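Local structure of Alpha/beta hydrolase fold protein (Marinomonas mediterranea, 6CXT) at residues I6-I9 against N10-L14; N24-L27 against L28-G31. The protein carries a pyrrole-2-carbonyl thioester on the phosphopantetheine arm of its carrier domain, the part described here, in a protein that probably also has a hydrolase-like domain. All coordinates share one frame; numbering follows the deposited sequence.

How the contacts relate
Contact 1 (6-9 with 10-14) lies within the short first helix, 7-13, and contact 2 (24-27 with 28-31) lies in the long loop that leads to helix 35-49. The first is mainly at the surface, with Ile9 buried; the second is partly buried through Leu27 and Leu28. Their chemistry differs with the backbone beneath it. In the helix a succession of backbone bonds sets the side chains one turn apart, whereas the loop has one main-chain bond across its halves, a tight turn, and apolar contacts of Thr25, Pro26 and Leu30. The two meet inside the carrier domain, where Ile9 CD1 packs on Leu27 CD1 at 4.1 Å.

Contact 1: I6-I9 against N10-L14; sequences IHFI and NNDLL
Ile6 O receives a weak bond from Asn10 N (3.4 Å); the side-chain amide of Asn10 is engaged elsewhere, ND2 donating to the carbonyl of Ala18. His7 O takes a firmer bond from Asn11 N, 2.9 Å long. The Asn11 amide is modelled over one face of the His7 imidazole, too close to be relied on.

Phe8 has its CG anti to the backbone N (chi1 176°), which sends the ring along the helix toward the next turn. There Asp12 CB makes a CH-pi contact over the face, 4.0 Å from the ring centroid, while the carboxylate plane is turned 48° from the ring. Leu13 CD2 meets the ring obliquely at CE2, 4.0 Å away, and His44 of helix 35-49 stacks on the same ring. Cut back to alanine, Phe8 would probably leave His44 without its stacking partner and Asp12 CB and Leu13 without the ring they pack against.

Ile9, buried and branched, spreads two arms: CG1 reaches Leu13 CD1 and CG2 lies beside Leu14 CD1 (3.9 Å), the Ile9 and Leu14 side chains pointing the same way. Its carbonyl O is shared, weakly by Leu13 N and well by Leu14 N (2.8 Å). That step from i+4 to i+5 bonding is a pi-type turn, here closing the first helix of a small helical carrier-protein fold.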
# COMPACT_ATOMS: atom_id res chain seq x y z
N ILE A 6 6.82 -22.72 35.65
CA ILE A 6 6.81 -23.92 34.84
C ILE A 6 5.57 -24.16 33.94
O ILE A 6 5.64 -24.69 32.84
CB ILE A 6 7.17 -25.17 35.65
CG1 ILE A 6 6.35 -26.34 35.18
CG2 ILE A 6 7.11 -24.95 37.18
CD1 ILE A 6 6.97 -27.03 34.01
N HIS A 7 4.41 -23.76 34.42
CA HIS A 7 3.20 -23.87 33.65
C HIS A 7 3.38 -22.82 32.55
O HIS A 7 3.15 -23.05 31.40
CB HIS A 7 2.04 -23.51 34.53
CG HIS A 7 0.72 -23.50 33.83
ND1 HIS A 7 -0.13 -22.42 33.86
CD2 HIS A 7 0.09 -24.44 33.11
CE1 HIS A 7 -1.22 -22.69 33.18
NE2 HIS A 7 -1.12 -23.92 32.72
N PHE A 8 3.83 -21.68 33.01
CA PHE A 8 4.13 -20.51 32.17
C PHE A 8 5.01 -20.84 30.95
O PHE A 8 4.65 -20.48 29.81
CB PHE A 8 4.72 -19.36 32.99
CG PHE A 8 5.12 -18.18 32.14
CD1 PHE A 8 4.16 -17.26 31.66
CD2 PHE A 8 6.47 -17.99 31.77
CE1 PHE A 8 4.54 -16.17 30.86
CE2 PHE A 8 6.84 -16.91 30.95
CZ PHE A 8 5.88 -16.01 30.50
N ILE A 9 6.13 -21.55 31.16
CA ILE A 9 7.08 -21.81 30.09
C ILE A 9 6.43 -22.70 29.07
O ILE A 9 6.64 -22.55 27.86
CB ILE A 9 8.44 -22.42 30.58
CG1 ILE A 9 9.25 -21.36 31.30
CG2 ILE A 9 9.20 -23.11 29.44
CD1 ILE A 9 10.32 -21.92 32.26
N ASN A 10 5.65 -23.66 29.56
CA ASN A 10 4.98 -24.60 28.70
C ASN A 10 3.90 -23.90 27.86
O ASN A 10 3.77 -24.16 26.68
CB ASN A 10 4.32 -25.67 29.57
CG ASN A 10 4.52 -27.05 29.03
OD1 ASN A 10 3.64 -27.63 28.40
ND2 ASN A 10 5.70 -27.60 29.28
N ASN A 11 3.14 -23.01 28.49
CA ASN A 11 1.97 -22.44 27.83
C ASN A 11 2.31 -21.24 26.96
O ASN A 11 2.10 -21.30 25.76
CB ASN A 11 0.86 -22.13 28.84
CG ASN A 11 0.17 -23.40 29.32
OD1 ASN A 11 0.03 -24.39 28.59
ND2 ASN A 11 -0.25 -23.39 30.56
N ASP A 12 2.90 -20.21 27.59
CA ASP A 12 3.35 -19.00 26.94
C ASP A 12 4.58 -19.18 26.04
O ASP A 12 4.56 -18.70 24.90
CB ASP A 12 3.58 -17.88 27.95
CG ASP A 12 2.26 -17.33 28.53
OD1 ASP A 12 1.31 -18.12 28.68
OD2 ASP A 12 2.20 -16.11 28.86
N LEU A 13 5.63 -19.87 26.50
CA LEU A 13 6.83 -19.97 25.68
C LEU A 13 6.79 -21.12 24.71
O LEU A 13 7.17 -20.96 23.56
CB LEU A 13 8.14 -19.91 26.49
CG LEU A 13 8.30 -18.80 27.54
CD1 LEU A 13 9.72 -18.76 28.10
CD2 LEU A 13 7.93 -17.38 27.08
N LEU A 14 6.32 -22.29 25.11
CA LEU A 14 6.41 -23.43 24.19
C LEU A 14 5.08 -23.78 23.55
O LEU A 14 5.05 -24.55 22.57
CB LEU A 14 7.01 -24.65 24.91
CG LEU A 14 8.46 -24.48 25.36
CD1 LEU A 14 8.85 -25.54 26.38
CD2 LEU A 14 9.42 -24.43 24.17

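Contact 2: N24-L27 against L28-G31; sequences NTPL and LELG
Leu30 lies across Thr25 at about a right angle, its CD1 methyl resting 3.7 Å from Thr25 CG2. The same methyl meets the proline ring obliquely, with Pro26 CD 4.0 Å away, so one leucine branch covers two neighbours. Thr25 suits the place because its two branches divide the work: CG2, anti to the backbone N, faces the leucine, while OG1 bonds to the backbone N of Asp22. Glu29 crosses the other part of the proline ring obliquely, CB against Pro26 CB at 3.8 Å, and its chain, extended beyond CG, runs beside the ring and leaves OE1 also near Pro26 CB.

These contacts are held in place by the backbone. Leu30 N donates to Pro26 O over 3.0 Å, from a position tilted 29° out of the carbonyl plane. A type I beta turn from Leu28 to Gly31 overlaps this span, closed by Gly31 N on Leu28 O; the positive phi of Gly31 is easiest for a residue without a side chain.

Leu27 and Leu28 are buried and pack elsewhere: Leu27 on Ile32 and Leu33, Leu28 on Phe63 and on His176 of a butyryl-CoA dehydrogenase chain. The segment lies in the loop between helix 7-13 and helix 35-49, and backbone bonding of Leu27 with Glu64 ties it to the approach of helix 66-75.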
# COMPACT_ATOMS: atom_id res chain seq x y z
N ASN A 24 14.20 -29.84 35.49
CA ASN A 24 15.58 -30.19 34.99
C ASN A 24 15.86 -29.93 33.52
O ASN A 24 17.01 -30.08 33.06
CB ASN A 24 15.89 -31.66 35.25
CG ASN A 24 15.99 -31.95 36.73
OD1 ASN A 24 16.64 -31.20 37.48
ND2 ASN A 24 15.26 -32.97 37.17
N THR A 25 14.83 -29.59 32.76
CA THR A 25 15.02 -29.32 31.32
C THR A 25 16.04 -28.17 31.14
O THR A 25 15.91 -27.12 31.78
CB THR A 25 13.67 -29.03 30.66
OG1 THR A 25 12.75 -30.09 31.02
CG2 THR A 25 13.83 -28.93 29.12
N PRO A 26 17.11 -28.42 30.36
CA PRO A 26 18.10 -27.38 30.17
C PRO A 26 17.56 -26.29 29.19
O PRO A 26 17.54 -26.51 27.97
CB PRO A 26 19.32 -28.12 29.61
CG PRO A 26 18.80 -29.41 29.06
CD PRO A 26 17.46 -29.69 29.67
N LEU A 27 17.13 -25.17 29.79
CA LEU A 27 16.37 -24.07 29.10
C LEU A 27 17.23 -23.36 28.06
O LEU A 27 16.76 -23.09 26.95
CB LEU A 27 15.81 -23.06 30.11
CG LEU A 27 14.78 -23.59 31.17
CD1 LEU A 27 14.39 -22.50 32.15
CD2 LEU A 27 13.56 -24.25 30.52
N LEU A 28 18.48 -23.08 28.43
CA LEU A 28 19.45 -22.43 27.53
C LEU A 28 19.94 -23.37 26.50
O LEU A 28 20.00 -23.03 25.32
CB LEU A 28 20.63 -21.87 28.29
CG LEU A 28 20.28 -20.74 29.26
CD1 LEU A 28 21.46 -20.52 30.17
CD2 LEU A 28 19.88 -19.43 28.57
N GLU A 29 20.32 -24.56 26.93
CA GLU A 29 20.91 -25.50 26.00
C GLU A 29 19.94 -25.92 24.91
O GLU A 29 20.36 -26.14 23.78
CB GLU A 29 21.46 -26.71 26.76
CG GLU A 29 22.00 -27.81 25.86
CD GLU A 29 22.57 -28.98 26.67
OE1 GLU A 29 22.67 -28.87 27.92
OE2 GLU A 29 22.93 -29.99 26.05
N LEU A 30 18.66 -26.05 25.22
CA LEU A 30 17.70 -26.50 24.21
C LEU A 30 17.07 -25.34 23.43
O LEU A 30 16.25 -25.57 22.56
CB LEU A 30 16.61 -27.42 24.80
CG LEU A 30 17.00 -28.82 25.28
CD1 LEU A 30 15.80 -29.38 26.01
CD2 LEU A 30 17.42 -29.76 24.14
N GLY A 31 17.46 -24.11 23.75
CA GLY A 31 17.02 -22.95 22.96
C GLY A 31 15.66 -22.43 23.40
O GLY A 31 15.05 -21.59 22.73